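Local coordinates for signal recognition 54 kDa protein (Pyrococcus furiosus, PDB 3DM5), which belongs to the SRP54 family of the signal recognition particle and combines a helical bundle, a P-loop nucleotide-binding domain and a helical signal-peptide-binding domain, at residues A121-K126 against I269-T274; I96-T101 against H212-I217; H145-L150 against I156-N161. One frame throughout, in Å; residues are numbered along the deposited sequence.

All three contacts attach elements to one largely parallel sheet of the P-loop domain. Interaction 1 is a buried pairing of two aromatic rings between helix 113-125 and strand 269-273. Interactions 2 and 3 are only partly buried: the first joins the loop before strand 101-106 to the start of strand 215-221 through mixed polar and apolar contacts, and the second packs helix 142-151 on the edge strand 157-159 with aliphatic carbons. Interactions 1 and 2 touch through a salt bridge between Lys270 and Glu215, and interactions 1 and 3 through Ile156 against Gln125. Interactions 1 and 3 both reach GDP, one at the base and the other at a phosphate.

Interaction 1. Residues A121-K126 against I269-T274; sequences ARYFQK and IKFIGT. With GDP (guanosine-5'-diphosphate), chain J; SO4 (sulfate ion), chain C.
Tyr123 and Phe271 meet because their first torsions send both rings into the gap between helix and strand: chi1 of Tyr123 (167°) turns CG away from the backbone N to lie beside the carbonyl carbon, while chi1 of Phe271 (-56°) keeps CG beside the backbone N. The result is a T-shaped (edge-to-face) pair, with ring planes at 81° and centroids 5.3 Å apart. Phe271 supplies the edge. Its CE2 stands over the centre of the tyrosine face, 4.1 Å from Tyr123 CZ. No hydrogen bond crosses, and the rings alone span a CA separation of 10.6 Å between Tyr123 and Phe271. Beyond Phe271 the chain leaves the strand beside the nucleotide, where Thr274 N lies 3.2 Å from O6 of GDP. At the C-terminal end of 121-126, Lys126 NZ donates to O3 of a sulfate at 3.0 Å. Tyr123 also packs on Pro283 and forms a cation-pi contact with Arg127, while Phe271 touches Ile281 and Ile94. The pair therefore bridges helix 113-125, which leans on strand 131-135 through Ala121 and Phe124, and strand 269-273, which lies between strands 242-247 and 281-283.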
loop_
_atom_site.group_PDB
_atom_site.type_symbol
_atom_site.label_atom_id
_atom_site.label_comp_id
_atom_site.label_asym_id
_atom_site.label_seq_id
_atom_site.Cartn_x
_atom_site.Cartn_y
_atom_site.Cartn_z
ATOM N N ALA A 121 7.610 24.269 -27.640
ATOM C CA ALA A 121 7.230 25.455 -28.402
ATOM C C ALA A 121 6.572 26.488 -27.499
ATOM O O ALA A 121 6.938 27.672 -27.514
ATOM C CB ALA A 121 6.307 25.082 -29.535
ATOM N N ARG A 122 5.609 26.036 -26.702
ATOM C CA ARG A 122 4.891 26.924 -25.793
ATOM C C ARG A 122 5.814 27.516 -24.720
ATOM O O ARG A 122 5.679 28.687 -24.366
ATOM C CB ARG A 122 3.720 26.187 -25.127
ATOM C CG ARG A 122 3.078 26.940 -23.955
ATOM C CD ARG A 122 2.430 28.244 -24.404
ATOM N NE ARG A 122 1.781 28.926 -23.291
ATOM C CZ ARG A 122 1.401 30.199 -23.308
ATOM N NH1 ARG A 122 1.619 30.937 -24.384
ATOM N NH2 ARG A 122 0.812 30.737 -22.244
ATOM N N TYR A 123 6.731 26.709 -24.190
ATOM C CA TYR A 123 7.697 27.204 -23.225
ATOM C C TYR A 123 8.418 28.421 -23.792
ATOM O O TYR A 123 8.556 29.441 -23.117
ATOM C CB TYR A 123 8.712 26.108 -22.843
ATOM C CG TYR A 123 9.937 26.595 -22.091
ATOM C CD1 TYR A 123 9.981 26.563 -20.709
ATOM C CD2 TYR A 123 11.059 27.081 -22.761
ATOM C CE1 TYR A 123 11.104 27.005 -20.012
ATOM C CE2 TYR A 123 12.193 27.533 -22.058
ATOM C CZ TYR A 123 12.198 27.488 -20.689
ATOM O OH TYR A 123 13.291 27.918 -19.966
ATOM N N PHE A 124 8.884 28.311 -25.031
ATOM C CA PHE A 124 9.619 29.408 -25.643
ATOM C C PHE A 124 8.754 30.611 -26.017
ATOM O O PHE A 124 9.173 31.752 -25.845
ATOM C CB PHE A 124 10.425 28.928 -26.848
ATOM C CG PHE A 124 11.695 28.258 -26.468
ATOM C CD1 PHE A 124 11.945 26.941 -26.828
ATOM C CD2 PHE A 124 12.623 28.934 -25.691
ATOM C CE1 PHE A 124 13.142 26.320 -26.451
ATOM C CE2 PHE A 124 13.818 28.318 -25.309
ATOM C CZ PHE A 124 14.080 27.013 -25.693
ATOM N N GLN A 125 7.561 30.351 -26.534
ATOM C CA GLN A 125 6.634 31.423 -26.885
ATOM C C GLN A 125 6.207 32.259 -25.671
ATOM O O GLN A 125 6.240 33.484 -25.704
ATOM C CB GLN A 125 5.406 30.856 -27.589
ATOM C CG GLN A 125 4.573 31.925 -28.212
ATOM C CD GLN A 125 3.119 31.849 -27.782
ATOM O OE1 GLN A 125 2.784 31.186 -26.805
ATOM N NE2 GLN A 125 2.250 32.537 -28.511
ATOM N N LYS A 126 5.798 31.587 -24.606
ATOM C CA LYS A 126 5.555 32.241 -23.326
ATOM C C LYS A 126 6.659 33.218 -22.950
ATOM O O LYS A 126 6.419 34.152 -22.193
ATOM C CB LYS A 126 5.446 31.203 -22.203
ATOM C CG LYS A 126 4.038 30.862 -21.790
ATOM C CD LYS A 126 4.048 30.238 -20.403
ATOM C CE LYS A 126 2.724 30.452 -19.685
ATOM N NZ LYS A 126 2.907 30.575 -18.205
ATOM N N ILE A 269 20.248 16.146 -19.672
ATOM C CA ILE A 269 18.800 16.223 -19.572
ATOM C C ILE A 269 18.466 17.697 -19.427
ATOM O O ILE A 269 18.917 18.334 -18.467
ATOM C CB ILE A 269 18.270 15.491 -18.339
ATOM C CG1 ILE A 269 18.744 14.040 -18.338
ATOM C CG2 ILE A 269 16.756 15.555 -18.292
ATOM C CD1 ILE A 269 18.730 13.428 -16.983
ATOM N N LYS A 270 17.678 18.231 -20.370
ATOM C CA LYS A 270 17.339 19.655 -20.380
ATOM C C LYS A 270 15.932 19.960 -19.834
ATOM O O LYS A 270 15.715 20.982 -19.201
ATOM C CB LYS A 270 17.493 20.212 -21.785
ATOM C CG LYS A 270 18.790 19.791 -22.456
ATOM C CD LYS A 270 19.749 20.945 -22.607
ATOM C CE LYS A 270 21.027 20.529 -23.354
ATOM N NZ LYS A 270 21.693 21.669 -24.042
ATOM N N PHE A 271 14.969 19.081 -20.076
ATOM C CA PHE A 271 13.634 19.259 -19.512
ATOM C C PHE A 271 13.082 17.929 -19.071
ATOM O O PHE A 271 13.559 16.880 -19.489
ATOM C CB PHE A 271 12.659 19.852 -20.539
ATOM C CG PHE A 271 13.109 21.152 -21.141
ATOM C CD1 PHE A 271 14.080 21.173 -22.138
ATOM C CD2 PHE A 271 12.535 22.347 -20.745
ATOM C CE1 PHE A 271 14.489 22.366 -22.716
ATOM C CE2 PHE A 271 12.932 23.540 -21.317
ATOM C CZ PHE A 271 13.922 23.546 -22.310
ATOM N N ILE A 272 12.051 17.977 -18.243
ATOM C CA ILE A 272 11.297 16.785 -17.915
ATOM C C ILE A 272 9.851 17.066 -18.214
ATOM O O ILE A 272 9.387 18.181 -18.032
ATOM C CB ILE A 272 11.488 16.372 -16.446
ATOM C CG1 ILE A 272 11.228 17.540 -15.495
ATOM C CG2 ILE A 272 12.887 15.823 -16.243
ATOM C CD1 ILE A 272 11.092 17.125 -14.051
ATOM N N GLY A 273 9.150 16.064 -18.725
ATOM C CA GLY A 273 7.706 16.137 -18.864
ATOM C C GLY A 273 6.991 15.653 -17.605
ATOM O O GLY A 273 7.411 14.701 -16.950
ATOM N N THR A 274 5.865 16.284 -17.311
ATOM C CA THR A 274 5.293 16.292 -15.974
ATOM C C THR A 274 3.795 16.004 -16.002
ATOM O O THR A 274 3.131 15.933 -14.973
ATOM C CB THR A 274 5.603 17.655 -15.347
ATOM O OG1 THR A 274 6.931 17.610 -14.815
ATOM C CG2 THR A 274 4.654 18.003 -14.259
HETATM P PB GDP J . 3.946 10.104 -29.390
HETATM O O1B GDP J . 4.847 9.668 -28.286
HETATM O O2B GDP J . 3.680 8.919 -30.286
HETATM O O3B GDP J . 4.592 11.235 -30.153
HETATM O O3A GDP J . 2.474 10.481 -28.850
HETATM P PA GDP J . 2.087 11.521 -27.689
HETATM O O1A GDP J . 0.617 11.820 -27.707
HETATM O O2A GDP J . 2.874 12.798 -27.772
HETATM O "O5'" GDP J . 2.404 10.668 -26.363
HETATM C "C5'" GDP J . 1.610 9.507 -26.149
HETATM C "C4'" GDP J . 0.890 9.576 -24.800
HETATM O "O4'" GDP J . 1.751 9.951 -23.699
HETATM C "C3'" GDP J . -0.247 10.581 -24.835
HETATM O "O3'" GDP J . -1.350 9.926 -24.202
HETATM C "C2'" GDP J . 0.266 11.751 -24.014
HETATM O "O2'" GDP J . -0.756 12.400 -23.293
HETATM C "C1'" GDP J . 1.161 11.068 -23.010
HETATM N N9 GDP J . 2.222 11.929 -22.463
HETATM C C8 GDP J . 3.203 12.579 -23.110
HETATM N N7 GDP J . 4.008 13.230 -22.226
HETATM C C5 GDP J . 3.539 12.973 -20.990
HETATM C C6 GDP J . 3.887 13.327 -19.588
HETATM O O6 GDP J . 4.876 14.045 -19.306
HETATM N N1 GDP J . 3.102 12.848 -18.616
HETATM C C2 GDP J . 2.040 12.060 -18.858
HETATM N N2 GDP J . 1.306 11.615 -17.816
HETATM N N3 GDP J . 1.668 11.690 -20.098
HETATM C C4 GDP J . 2.364 12.114 -21.167
HETATM S S SO4 C . 6.122 28.998 -16.950
HETATM O O1 SO4 C . 6.286 30.407 -17.322
HETATM O O2 SO4 C . 6.976 28.700 -15.804
HETATM O O3 SO4 C . 4.728 28.745 -16.584
HETATM O O4 SO4 C . 6.501 28.144 -18.080
#

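Interaction 2. Residues I96-T101 against H212-I217; sequences IKEKPT and HPHEVI
His214 projects from the turn before strand 215-221 against Glu98 and Thr101, with its chi1 of 169° placing CG beside its carbonyl carbon and the ring beside Thr101 and Glu98. The backbones come close here, the CA atoms of Thr101 and His214 being 5.9 Å apart. Starting along the histidine, CB meets both partners: Glu98 OE1 lies 3.4 Å from His214 CB, and the Thr101 methyl CG2 is 3.7 Å from that same atom. The next atom, CG, again meets the methyl, with Thr101 CG2 at 3.7 Å from His214 CG. The ring then divides its contacts. On one branch ND1 of His214 approaches Thr101 CG2 at 3.5 Å; on the other, CD2 of His214 sits 3.5 Å from Glu98 OE2. At the tip, NE2 of His214 remains 4.4 Å from Glu98 OE2, and no hydrogen bond joins them. The carboxylate plane stands nearly upright to the imidazole, at 82°. Thr101 runs alongside the histidine, pointing the same way, and its rotamer gives the methyl to the ring while OG1 turns back to donate to Glu98 O at 3.0 Å. That bond arrives from above the carbonyl plane and closes the chain back on itself between Glu98 and Thr101. Backbone bonds of Thr101 to Asp184 and Ile186, and of Glu215 to Ile102 and Leu104, anchor Thr101 and Glu215 in the sheet. Chemically, the contact combines packing of the buried Thr101 methyl on the imidazole with a nearby carboxylate on the solvent-exposed Glu98. Glu98 could favour a positively charged His214 by its field, although any such effect would probably be modest, and no salt bridge forms.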
loop_
_atom_site.group_PDB
_atom_site.type_symbol
_atom_site.label_atom_id
_atom_site.label_comp_id
_atom_site.label_asym_id
_atom_site.label_seq_id
_atom_site.Cartn_x
_atom_site.Cartn_y
_atom_site.Cartn_z
ATOM N N ILE A 96 19.985 29.787 -27.025
ATOM C CA ILE A 96 19.394 30.400 -28.205
ATOM C C ILE A 96 20.291 31.567 -28.631
ATOM O O ILE A 96 20.202 32.656 -28.081
ATOM C CB ILE A 96 17.977 30.919 -27.903
ATOM C CG1 ILE A 96 17.192 29.880 -27.102
ATOM C CG2 ILE A 96 17.229 31.297 -29.188
ATOM C CD1 ILE A 96 16.731 28.665 -27.920
ATOM N N LYS A 97 21.183 31.319 -29.581
ATOM C CA LYS A 97 22.078 32.359 -30.090
ATOM C C LYS A 97 21.842 32.554 -31.587
ATOM O O LYS A 97 21.497 33.643 -32.026
ATOM C CB LYS A 97 23.553 32.021 -29.816
ATOM N N GLU A 98 22.009 31.489 -32.363
ATOM C CA GLU A 98 21.836 31.556 -33.811
ATOM C C GLU A 98 20.495 32.214 -34.144
ATOM O O GLU A 98 19.596 32.225 -33.305
ATOM C CB GLU A 98 21.968 30.146 -34.416
ATOM C CG GLU A 98 23.409 29.574 -34.266
ATOM C CD GLU A 98 23.481 28.048 -34.042
ATOM O OE1 GLU A 98 22.594 27.321 -34.534
ATOM O OE2 GLU A 98 24.438 27.567 -33.383
ATOM N N LYS A 99 20.350 32.797 -35.335
ATOM C CA LYS A 99 19.005 33.177 -35.757
ATOM C C LYS A 99 18.285 31.836 -35.841
ATOM O O LYS A 99 18.655 30.938 -35.088
ATOM C CB LYS A 99 18.971 33.968 -37.053
ATOM C CG LYS A 99 17.646 34.707 -37.242
ATOM C CD LYS A 99 17.003 35.008 -35.883
ATOM C CE LYS A 99 15.492 35.240 -35.980
ATOM N NZ LYS A 99 15.113 36.655 -36.284
ATOM N N PRO A 100 17.322 31.650 -36.770
ATOM C CA PRO A 100 16.445 30.544 -36.380
ATOM C C PRO A 100 17.265 29.480 -35.658
ATOM O O PRO A 100 18.099 28.812 -36.288
ATOM C CB PRO A 100 15.917 30.010 -37.726
ATOM C CG PRO A 100 16.126 31.058 -38.676
ATOM C CD PRO A 100 17.355 31.809 -38.231
ATOM N N THR A 101 17.108 29.380 -34.338
ATOM C CA THR A 101 17.744 28.284 -33.619
ATOM C C THR A 101 16.864 27.067 -33.851
ATOM O O THR A 101 15.662 27.082 -33.518
ATOM C CB THR A 101 17.908 28.564 -32.131
ATOM O OG1 THR A 101 18.733 29.717 -31.951
ATOM C CG2 THR A 101 18.570 27.371 -31.434
ATOM N N HIS A 212 20.757 20.594 -40.393
ATOM C CA HIS A 212 21.833 21.251 -39.667
ATOM C C HIS A 212 21.309 21.937 -38.415
ATOM O O HIS A 212 21.495 23.145 -38.242
ATOM C CB HIS A 212 22.501 22.281 -40.582
ATOM C CG HIS A 212 23.993 22.154 -40.654
ATOM N ND1 HIS A 212 24.616 21.173 -41.398
ATOM C CD2 HIS A 212 24.980 22.886 -40.086
ATOM C CE1 HIS A 212 25.926 21.304 -41.277
ATOM N NE2 HIS A 212 26.173 22.335 -40.489
ATOM N N PRO A 213 20.655 21.172 -37.524
ATOM C CA PRO A 213 19.988 21.796 -36.385
ATOM C C PRO A 213 21.020 22.310 -35.411
ATOM O O PRO A 213 22.166 21.837 -35.394
ATOM C CB PRO A 213 19.237 20.632 -35.728
ATOM C CG PRO A 213 19.625 19.389 -36.474
ATOM C CD PRO A 213 20.786 19.721 -37.342
ATOM N N HIS A 214 20.619 23.268 -34.592
ATOM C CA HIS A 214 21.445 23.648 -33.457
ATOM C C HIS A 214 21.566 22.514 -32.435
ATOM O O HIS A 214 22.579 22.391 -31.761
ATOM C CB HIS A 214 20.911 24.899 -32.753
ATOM C CG HIS A 214 21.586 25.164 -31.445
ATOM N ND1 HIS A 214 20.926 25.102 -30.237
ATOM C CD2 HIS A 214 22.880 25.445 -31.148
ATOM C CE1 HIS A 214 21.773 25.354 -29.253
ATOM N NE2 HIS A 214 22.966 25.566 -29.784
ATOM N N GLU A 215 20.528 21.693 -32.324
ATOM C CA GLU A 215 20.495 20.662 -31.301
ATOM C C GLU A 215 19.581 19.505 -31.683
ATOM O O GLU A 215 18.561 19.693 -32.342
ATOM C CB GLU A 215 20.064 21.262 -29.961
ATOM C CG GLU A 215 20.372 20.400 -28.781
ATOM C CD GLU A 215 20.524 21.199 -27.492
ATOM O OE1 GLU A 215 21.007 22.355 -27.547
ATOM O OE2 GLU A 215 20.169 20.665 -26.421
ATOM N N VAL A 216 19.958 18.302 -31.270
ATOM C CA VAL A 216 19.102 17.158 -31.498
ATOM C C VAL A 216 18.632 16.651 -30.139
ATOM O O VAL A 216 19.444 16.409 -29.256
ATOM C CB VAL A 216 19.817 16.075 -32.299
ATOM C CG1 VAL A 216 18.970 14.832 -32.406
ATOM C CG2 VAL A 216 20.139 16.605 -33.674
ATOM N N ILE A 217 17.317 16.544 -29.964
ATOM C CA ILE A 217 16.742 16.228 -28.656
ATOM C C ILE A 217 15.962 14.938 -28.732
ATOM O O ILE A 217 14.976 14.836 -29.462
ATOM C CB ILE A 217 15.792 17.316 -28.156
ATOM C CG1 ILE A 217 16.516 18.642 -27.987
ATOM C CG2 ILE A 217 15.212 16.924 -26.831
ATOM C CD1 ILE A 217 15.585 19.783 -27.618
#

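Interaction 3. Residues H145-L150 against I156-N161; sequences HQLRQL and IEVFGN. With GDP (guanosine-5'-diphosphate), chain J; SO4 (sulfate ion), chain E; SO4 (sulfate ion), chain L.
Within the beta-alpha-beta unit of strand 131-135, helix 142-151 and strand 157-159, Leu147 and Arg148 of the helix pack on Val158 of the edge strand. Leu147 CB meets Val158 CG1 at 3.8 Å, and the other methyl, Val158 CG2, lies 4.0 Å from the backbone O of Leu147. Arg148 contributes its aliphatic part: CD rests 3.8 Å from Val158 CB, the two side chains passing at a slant. Bends at chi2 (-61°) and chi3 (-64°) fold the arginine chain over the valine. NE is held by a salt bridge to Asp152, and NH2 makes two weak bonds to a sulfate, whose O1 approaches the guanidinium edge in its plane. Gln146 extends to the nucleotide, where its NE2 donates to O1A of GDP at 3.0 Å in a fairly straight bond (161°). His145 meets His145 of the third subunit through an ND1-ND1 hydrogen bond, the rings nearly parallel. Helix and strand thus meet by apolar packing, with backbone bonds to strand 131-135 holding the strand in the sheet, while polar side-chain ends on the helix find other partners: chiefly Asp152 for Arg148, and a GDP phosphate for Gln146, whose OE1 bond to Arg140 probably helps to orient it.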
loop_
_atom_site.group_PDB
_atom_site.type_symbol
_atom_site.label_atom_id
_atom_site.label_comp_id
_atom_site.label_asym_id
_atom_site.label_seq_id
_atom_site.Cartn_x
_atom_site.Cartn_y
_atom_site.Cartn_z
ATOM N N HIS A 145 -2.200 17.108 -37.121
ATOM C CA HIS A 145 -3.428 17.583 -36.485
ATOM C C HIS A 145 -3.364 17.666 -34.971
ATOM O O HIS A 145 -3.875 18.618 -34.398
ATOM C CB HIS A 145 -4.623 16.769 -36.939
ATOM C CG HIS A 145 -5.093 17.134 -38.313
ATOM N ND1 HIS A 145 -5.533 18.406 -38.624
ATOM C CD2 HIS A 145 -5.155 16.410 -39.448
ATOM C CE1 HIS A 145 -5.862 18.437 -39.906
ATOM N NE2 HIS A 145 -5.646 17.247 -40.430
ATOM N N GLN A 146 -2.727 16.684 -34.334
ATOM C CA GLN A 146 -2.473 16.757 -32.894
ATOM C C GLN A 146 -1.710 18.019 -32.475
ATOM O O GLN A 146 -1.986 18.611 -31.433
ATOM C CB GLN A 146 -1.731 15.521 -32.424
ATOM C CG GLN A 146 -1.316 15.591 -30.976
ATOM C CD GLN A 146 -0.689 14.296 -30.509
ATOM O OE1 GLN A 146 -0.663 13.311 -31.243
ATOM N NE2 GLN A 146 -0.182 14.289 -29.282
ATOM N N LEU A 147 -0.745 18.425 -33.293
ATOM C CA LEU A 147 0.031 19.623 -33.017
ATOM C C LEU A 147 -0.836 20.851 -33.222
ATOM O O LEU A 147 -0.756 21.789 -32.443
ATOM C CB LEU A 147 1.302 19.690 -33.895
ATOM C CG LEU A 147 2.475 18.739 -33.592
ATOM C CD1 LEU A 147 3.457 18.727 -34.741
ATOM C CD2 LEU A 147 3.196 19.056 -32.270
ATOM N N ARG A 148 -1.652 20.846 -34.275
ATOM C CA ARG A 148 -2.619 21.929 -34.506
ATOM C C ARG A 148 -3.528 22.091 -33.276
ATOM O O ARG A 148 -3.725 23.203 -32.765
ATOM C CB ARG A 148 -3.493 21.651 -35.739
ATOM C CG ARG A 148 -2.804 21.706 -37.102
ATOM C CD ARG A 148 -2.237 23.072 -37.349
ATOM N NE ARG A 148 -3.254 24.114 -37.435
ATOM C CZ ARG A 148 -4.173 24.195 -38.394
ATOM N NH1 ARG A 148 -4.238 23.280 -39.346
ATOM N NH2 ARG A 148 -5.040 25.187 -38.389
ATOM N N GLN A 149 -4.084 20.967 -32.823
ATOM C CA GLN A 149 -4.876 20.889 -31.592
ATOM C C GLN A 149 -4.167 21.524 -30.380
ATOM O O GLN A 149 -4.754 22.319 -29.655
ATOM C CB GLN A 149 -5.254 19.425 -31.292
ATOM C CG GLN A 149 -5.585 19.143 -29.837
ATOM C CD GLN A 149 -5.338 17.694 -29.445
ATOM O OE1 GLN A 149 -5.103 16.841 -30.291
ATOM N NE2 GLN A 149 -5.390 17.416 -28.160
ATOM N N LEU A 150 -2.903 21.180 -30.164
ATOM C CA LEU A 150 -2.196 21.701 -28.999
ATOM C C LEU A 150 -1.770 23.164 -29.139
ATOM O O LEU A 150 -1.586 23.869 -28.143
ATOM C CB LEU A 150 -0.961 20.842 -28.685
ATOM C CG LEU A 150 -1.183 19.350 -28.412
ATOM C CD1 LEU A 150 0.123 18.545 -28.364
ATOM C CD2 LEU A 150 -1.960 19.202 -27.131
ATOM N N ILE A 156 0.924 29.654 -32.492
ATOM C CA ILE A 156 2.188 29.101 -32.894
ATOM C C ILE A 156 1.977 28.316 -34.171
ATOM O O ILE A 156 1.211 27.352 -34.192
ATOM C CB ILE A 156 2.770 28.187 -31.810
ATOM C CG1 ILE A 156 3.051 29.004 -30.552
ATOM C CG2 ILE A 156 4.053 27.532 -32.298
ATOM C CD1 ILE A 156 3.542 28.183 -29.371
ATOM N N GLU A 157 2.656 28.744 -35.232
ATOM C CA GLU A 157 2.562 28.073 -36.518
ATOM C C GLU A 157 3.029 26.625 -36.495
ATOM O O GLU A 157 4.075 26.295 -35.943
ATOM C CB GLU A 157 3.342 28.831 -37.599
ATOM C CG GLU A 157 3.740 27.944 -38.767
ATOM C CD GLU A 157 3.919 28.708 -40.060
ATOM O OE1 GLU A 157 4.269 29.910 -39.998
ATOM O OE2 GLU A 157 3.704 28.095 -41.134
ATOM N N VAL A 158 2.236 25.776 -37.132
ATOM C CA VAL A 158 2.569 24.379 -37.321
ATOM C C VAL A 158 2.600 24.085 -38.822
ATOM O O VAL A 158 1.538 23.966 -39.446
ATOM C CB VAL A 158 1.502 23.451 -36.661
ATOM C CG1 VAL A 158 1.808 21.984 -36.909
ATOM C CG2 VAL A 158 1.400 23.719 -35.192
ATOM N N PHE A 159 3.803 23.962 -39.395
ATOM C CA PHE A 159 3.966 23.553 -40.798
ATOM C C PHE A 159 3.840 22.053 -40.916
ATOM O O PHE A 159 4.457 21.320 -40.160
ATOM C CB PHE A 159 5.336 23.970 -41.361
ATOM C CG PHE A 159 5.599 23.451 -42.759
ATOM C CD1 PHE A 159 5.441 24.279 -43.858
ATOM C CD2 PHE A 159 5.971 22.124 -42.975
ATOM C CE1 PHE A 159 5.659 23.808 -45.140
ATOM C CE2 PHE A 159 6.192 21.637 -44.267
ATOM C CZ PHE A 159 6.034 22.486 -45.351
ATOM N N GLY A 160 3.059 21.579 -41.871
ATOM C CA GLY A 160 2.973 20.147 -42.067
ATOM C C GLY A 160 2.435 19.811 -43.432
ATOM O O GLY A 160 2.285 20.682 -44.294
ATOM N N ASN A 161 2.172 18.527 -43.628
ATOM C CA ASN A 161 1.473 18.037 -44.805
ATOM C C ASN A 161 1.218 16.554 -44.686
ATOM O O ASN A 161 1.974 15.752 -45.240
ATOM C CB ASN A 161 2.251 18.300 -46.094
ATOM C CG ASN A 161 1.572 17.676 -47.303
ATOM O OD1 ASN A 161 0.414 17.234 -47.225
ATOM N ND2 ASN A 161 2.285 17.636 -48.426
HETATM P PB GDP J . 3.946 10.104 -29.390
HETATM O O1B GDP J . 4.847 9.668 -28.286
HETATM O O2B GDP J . 3.680 8.919 -30.286
HETATM O O3B GDP J . 4.592 11.235 -30.153
HETATM O O3A GDP J . 2.474 10.481 -28.850
HETATM P PA GDP J . 2.087 11.521 -27.689
HETATM O O1A GDP J . 0.617 11.820 -27.707
HETATM O O2A GDP J . 2.874 12.798 -27.772
HETATM O "O5'" GDP J . 2.404 10.668 -26.363
HETATM C "C5'" GDP J . 1.610 9.507 -26.149
HETATM C "C4'" GDP J . 0.890 9.576 -24.800
HETATM O "O4'" GDP J . 1.751 9.951 -23.699
HETATM C "C3'" GDP J . -0.247 10.581 -24.835
HETATM O "O3'" GDP J . -1.350 9.926 -24.202
HETATM C "C2'" GDP J . 0.266 11.751 -24.014
HETATM O "O2'" GDP J . -0.756 12.400 -23.293
HETATM C "C1'" GDP J . 1.161 11.068 -23.010
HETATM N N9 GDP J . 2.222 11.929 -22.463
HETATM C C8 GDP J . 3.203 12.579 -23.110
HETATM N N7 GDP J . 4.008 13.230 -22.226
HETATM C C5 GDP J . 3.539 12.973 -20.990
HETATM C C6 GDP J . 3.887 13.327 -19.588
HETATM O O6 GDP J . 4.876 14.045 -19.306
HETATM N N1 GDP J . 3.102 12.848 -18.616
HETATM C C2 GDP J . 2.040 12.060 -18.858
HETATM N N2 GDP J . 1.306 11.615 -17.816
HETATM N N3 GDP J . 1.668 11.690 -20.098
HETATM C C4 GDP J . 2.364 12.114 -21.167
HETATM S S SO4 E . -5.928 18.883 -44.016
HETATM O O1 SO4 E . -6.851 18.670 -45.133
HETATM O O2 SO4 E . -6.649 19.602 -42.963
HETATM O O3 SO4 E . -5.428 17.590 -43.534
HETATM O O4 SO4 E . -4.782 19.692 -44.434
HETATM S S SO4 L . -8.088 24.478 -40.556
HETATM O O1 SO4 L . -6.994 25.252 -41.153
HETATM O O2 SO4 L . -8.280 24.941 -39.176
HETATM O O3 SO4 L . -9.337 24.648 -41.298
HETATM O O4 SO4 L . -7.755 23.056 -40.618
#